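Local coordinates for cellulase (Bacillus sp. BG-CS10, PDB 5E0C), which probably hydrolyses beta-1,4-glucosidic bonds of cellulose with a family 5 catalytic barrel followed by carbohydrate-binding modules, at residues H138-M143 against E187-L192; L363-N368 against A417-G422. All coordinates share one frame; numbering follows the deposited sequence.

Interaction 1 (H138-M143 against E187-L192)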
# COMPACT_ATOMS: atom_id res chain seq x y z
N HIS A 138 -28.61 6.59 12.68
CA HIS A 138 -27.26 7.13 12.74
C HIS A 138 -27.03 8.26 11.75
O HIS A 138 -27.58 8.26 10.66
CB HIS A 138 -26.24 6.03 12.47
CG HIS A 138 -25.89 5.21 13.67
ND1 HIS A 138 -26.71 4.22 14.16
CD2 HIS A 138 -24.81 5.24 14.48
CE1 HIS A 138 -26.15 3.67 15.21
NE2 HIS A 138 -24.99 4.27 15.43
N SER A 139 -26.21 9.22 12.17
CA SER A 139 -25.76 10.36 11.36
C SER A 139 -25.41 10.04 9.90
O SER A 139 -24.90 8.95 9.60
CB SER A 139 -24.52 10.96 12.02
OG SER A 139 -23.78 11.75 11.11
N HIS A 140 -25.64 10.99 9.01
CA HIS A 140 -25.33 10.80 7.60
C HIS A 140 -23.84 10.68 7.31
O HIS A 140 -23.45 10.32 6.21
CB HIS A 140 -25.92 11.94 6.76
CG HIS A 140 -27.40 11.84 6.57
ND1 HIS A 140 -28.31 12.33 7.50
CD2 HIS A 140 -28.14 11.27 5.59
CE1 HIS A 140 -29.53 12.09 7.08
NE2 HIS A 140 -29.46 11.44 5.93
N LYS A 141 -23.01 10.98 8.31
CA LYS A 141 -21.56 10.89 8.13
C LYS A 141 -21.12 9.44 8.12
O LYS A 141 -19.98 9.13 7.78
CB LYS A 141 -20.84 11.67 9.23
CG LYS A 141 -21.27 13.12 9.29
CD LYS A 141 -20.42 13.94 10.21
CE LYS A 141 -19.01 14.07 9.68
NZ LYS A 141 -18.31 15.18 10.37
N LEU A 142 -22.03 8.55 8.50
CA LEU A 142 -21.87 7.12 8.25
C LEU A 142 -22.46 6.77 6.87
O LEU A 142 -23.60 7.10 6.57
CB LEU A 142 -22.53 6.29 9.35
CG LEU A 142 -22.67 4.79 9.13
CD1 LEU A 142 -21.32 4.13 8.93
CD2 LEU A 142 -23.41 4.15 10.29
N MET A 143 -21.65 6.13 6.04
CA MET A 143 -22.04 5.70 4.70
C MET A 143 -21.88 4.18 4.53
O MET A 143 -21.08 3.56 5.23
CB MET A 143 -21.20 6.44 3.67
CG MET A 143 -19.74 6.04 3.68
SD MET A 143 -18.71 7.29 2.90
CE MET A 143 -18.47 8.45 4.26
N GLU A 187 -31.36 9.38 2.80
CA GLU A 187 -30.39 10.22 2.11
C GLU A 187 -28.96 9.84 2.49
O GLU A 187 -28.02 10.54 2.14
CB GLU A 187 -30.65 11.70 2.40
CG GLU A 187 -32.12 12.06 2.21
CD GLU A 187 -32.38 13.55 2.16
OE1 GLU A 187 -31.42 14.36 2.16
OE2 GLU A 187 -33.58 13.92 2.13
N ARG A 188 -28.82 8.72 3.19
CA ARG A 188 -27.50 8.22 3.54
C ARG A 188 -26.68 7.97 2.28
O ARG A 188 -27.14 7.32 1.35
CB ARG A 188 -27.60 6.94 4.36
CG ARG A 188 -26.24 6.45 4.82
CD ARG A 188 -26.30 5.23 5.72
NE ARG A 188 -27.29 5.33 6.78
CZ ARG A 188 -27.16 6.08 7.88
NH1 ARG A 188 -26.08 6.83 8.05
NH2 ARG A 188 -28.13 6.08 8.79
N PRO A 189 -25.46 8.52 2.24
CA PRO A 189 -24.61 8.28 1.08
C PRO A 189 -24.27 6.80 0.94
O PRO A 189 -24.07 6.11 1.94
CB PRO A 189 -23.37 9.12 1.37
CG PRO A 189 -23.88 10.21 2.27
CD PRO A 189 -24.90 9.55 3.13
N LEU A 190 -24.24 6.33 -0.31
CA LEU A 190 -23.99 4.93 -0.64
C LEU A 190 -22.78 4.85 -1.53
O LEU A 190 -22.64 5.64 -2.45
CB LEU A 190 -25.20 4.30 -1.34
CG LEU A 190 -26.52 4.29 -0.58
CD1 LEU A 190 -27.65 3.69 -1.43
CD2 LEU A 190 -26.39 3.57 0.75
N VAL A 191 -21.90 3.89 -1.26
CA VAL A 191 -20.65 3.79 -1.99
C VAL A 191 -20.67 2.53 -2.85
O VAL A 191 -20.90 1.43 -2.35
CB VAL A 191 -19.44 3.75 -1.02
CG1 VAL A 191 -18.12 3.75 -1.78
CG2 VAL A 191 -19.49 4.92 -0.06
N LEU A 192 -20.42 2.69 -4.14
CA LEU A 192 -20.53 1.59 -5.07
C LEU A 192 -19.23 1.35 -5.81
O LEU A 192 -18.62 2.29 -6.34
CB LEU A 192 -21.66 1.84 -6.07
CG LEU A 192 -23.03 2.16 -5.46
CD1 LEU A 192 -23.99 2.52 -6.56
CD2 LEU A 192 -23.55 0.98 -4.66
O HOH W 1 -32.49 10.76 5.57
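His140 and Arg188, whose CA atoms lie 5.3 Å apart, mark one close approach of the two backbones, and Met143 and Pro189 mark the other as the segments enter neighbouring strands. Ser139 to Leu142 form a type I turn; the carbonyls of Ser139 and Leu142, with that of His138 just before the turn, converge on the Arg188 guanidinium. The Arg188 chain runs extended to CD and then bends (chi3 -47°), which carries the group past the Leu142 carbonyl and into the turn. Arg188 NH1 donates to Ser139 O at 2.9 Å and, more straightly at 159°, to Leu142 O; Arg188 NH2 donates to His138 O at 2.9 Å. All three oxygens lie near the guanidinium plane, which should restrain its rotation. Ser139 O is shared: Leu142 N, closing the turn, and Arg188 NH1 reach it from opposite faces of its plane. Arg188 NE is bonded to Asn185 OD1, just before segment 187-192. The turn and the loop 187-189 lead into adjacent parallel strands 142-145 and 190-193 of the eight-stranded TIM barrel, at their N-terminal ends. Here Met143 CB lies 4.1 Å from Pro189 CB, and Met143 SD meets Val191 CG2 at 3.9 Å. Helix 9-17 lies against this patch, with Tyr13 touching both Met143 and Pro189. The edge of the His140 ring meets the Glu187 backbone, CD2 standing 3.5 Å from Glu187 C, while a water links His140 NE2 to Glu187 N.

Interaction 2 (L363-N368 against A417-G422)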
# COMPACT_ATOMS: atom_id res chain seq x y z
N LEU A 363 18.20 16.85 -6.66
CA LEU A 363 16.93 17.08 -5.98
C LEU A 363 15.78 17.14 -6.97
O LEU A 363 15.97 17.34 -8.16
CB LEU A 363 16.96 18.37 -5.18
CG LEU A 363 18.06 18.53 -4.14
CD1 LEU A 363 17.92 19.86 -3.42
CD2 LEU A 363 18.09 17.34 -3.16
N HIS A 364 14.57 16.94 -6.45
CA HIS A 364 13.35 17.14 -7.22
C HIS A 364 12.50 18.13 -6.47
O HIS A 364 11.71 17.74 -5.60
CB HIS A 364 12.59 15.83 -7.41
CG HIS A 364 13.37 14.78 -8.13
ND1 HIS A 364 14.12 15.04 -9.24
CD2 HIS A 364 13.51 13.46 -7.88
CE1 HIS A 364 14.70 13.92 -9.66
NE2 HIS A 364 14.34 12.95 -8.85
N LEU A 365 12.67 19.40 -6.79
CA LEU A 365 12.13 20.47 -5.95
C LEU A 365 10.61 20.49 -5.92
O LEU A 365 10.02 20.96 -4.95
CB LEU A 365 12.68 21.82 -6.43
CG LEU A 365 14.17 21.99 -6.10
CD1 LEU A 365 14.71 23.27 -6.69
CD2 LEU A 365 14.39 21.95 -4.59
N HIS A 366 9.99 19.99 -6.99
CA HIS A 366 8.53 19.92 -7.11
C HIS A 366 7.86 21.25 -6.79
O HIS A 366 6.80 21.29 -6.18
CB HIS A 366 7.97 18.82 -6.19
CG HIS A 366 8.37 17.44 -6.59
ND1 HIS A 366 8.44 16.39 -5.69
CD2 HIS A 366 8.73 16.92 -7.78
CE1 HIS A 366 8.82 15.29 -6.31
NE2 HIS A 366 9.01 15.58 -7.59
N GLY A 367 8.50 22.34 -7.20
CA GLY A 367 7.92 23.67 -7.02
C GLY A 367 8.32 24.33 -5.71
O GLY A 367 7.93 25.47 -5.45
N ASN A 368 9.09 23.63 -4.89
CA ASN A 368 9.55 24.16 -3.62
C ASN A 368 10.98 24.69 -3.69
O ASN A 368 11.62 24.64 -4.75
CB ASN A 368 9.44 23.10 -2.53
CG ASN A 368 8.01 22.70 -2.25
OD1 ASN A 368 7.12 23.54 -2.21
ND2 ASN A 368 7.78 21.40 -2.07
N ALA A 417 17.27 17.80 4.74
CA ALA A 417 17.02 18.89 3.82
C ALA A 417 15.67 19.54 4.10
O ALA A 417 14.63 18.87 4.08
CB ALA A 417 17.10 18.40 2.37
N GLN A 418 15.71 20.84 4.36
CA GLN A 418 14.54 21.64 4.67
C GLN A 418 14.20 22.56 3.52
O GLN A 418 15.09 23.21 2.95
CB GLN A 418 14.76 22.47 5.92
CG GLN A 418 15.16 21.69 7.15
CD GLN A 418 15.68 22.59 8.25
OE1 GLN A 418 16.45 23.52 7.98
NE2 GLN A 418 15.27 22.32 9.49
N PHE A 419 12.90 22.65 3.24
CA PHE A 419 12.36 23.39 2.10
C PHE A 419 11.32 24.42 2.54
O PHE A 419 10.78 24.34 3.65
CB PHE A 419 11.76 22.41 1.08
CG PHE A 419 12.75 21.39 0.57
CD1 PHE A 419 12.95 20.19 1.25
CD2 PHE A 419 13.50 21.63 -0.56
CE1 PHE A 419 13.87 19.27 0.80
CE2 PHE A 419 14.42 20.72 -1.00
CZ PHE A 419 14.60 19.54 -0.32
N ASN A 420 11.04 25.40 1.69
CA ASN A 420 10.08 26.44 2.07
C ASN A 420 8.68 25.87 2.27
O ASN A 420 7.86 26.47 2.98
CB ASN A 420 10.07 27.57 1.03
CG ASN A 420 9.71 27.11 -0.37
OD1 ASN A 420 9.74 25.92 -0.69
ND2 ASN A 420 9.39 28.07 -1.23
N SER A 421 8.40 24.71 1.68
CA SER A 421 7.12 24.05 1.85
C SER A 421 7.25 22.53 1.70
O SER A 421 8.10 22.04 0.96
CB SER A 421 6.11 24.60 0.84
OG SER A 421 4.79 24.16 1.14
N GLY A 422 6.41 21.79 2.41
CA GLY A 422 6.41 20.34 2.33
C GLY A 422 7.34 19.71 3.34
O GLY A 422 8.05 20.42 4.07
O HOH W 2 8.43 27.86 -3.83
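The type I' turn from Leu365 to Asn368 meets the end of strand 410-419 at Phe419, Asn420 and Ser421. Leu365 CD2 comes within 3.8 Å of Phe419 CE2, the two side chains crossing at about a right angle, while Leu363 CD1 approaches the edge of the same ring. The turn leaves strand 359-364 of one sheet and leads to strand 370-375 of the other, as in the immunoglobulin-like sandwich expected of an X2 module; Phe419 thus packs between sheets and also touches Leu370 and Trp425. Asn368, itself buried, makes the largest share of the contact. With CG beside the backbone N (chi1 -65°), its amide lies along Ser421: OD1 of Asn368 is 3.4 Å from Ser421 CB, and ND2 of Asn368 is 3.1 Å from Ser421 O, at too poor an angle for a hydrogen bond. That nitrogen is held instead by Arg339 O. With an alanine here, Arg339 O would probably lose this donor, and Ser421 CB the amide packed against it. The Asn420 amide is nearly perpendicular to that of Asn368 (84°). Its OD1 rests 3.4 Å from Asn368 CB and accepts from Glu369 N, and a water joins Asn420 ND2 to Gly367 O. At its backbone angles Gly367 could hardly carry a side chain, since a CB would jam against the preceding carbonyl.

How the interactions relate
From the N terminus, the chain first builds the catalytic barrel. Interaction 1 closes a loop there: the 43 residues between its segments contain helix 161-181, so the contact joins the starts of two successive strands in a beta-alpha-beta unit. The chain then completes the barrel and passes into the X2 module, where interaction 2 closes a second loop, of 48 residues, about half of them strand, tying the turn between two sheets to the end of strand 410-419. The two loops lie in series, neither nested nor crossed. Interaction 1 lies in the catalytic barrel and interaction 2 in the X2 module; their centres are 39 Å apart, and their nearest atoms, about 26 Å apart, do not touch.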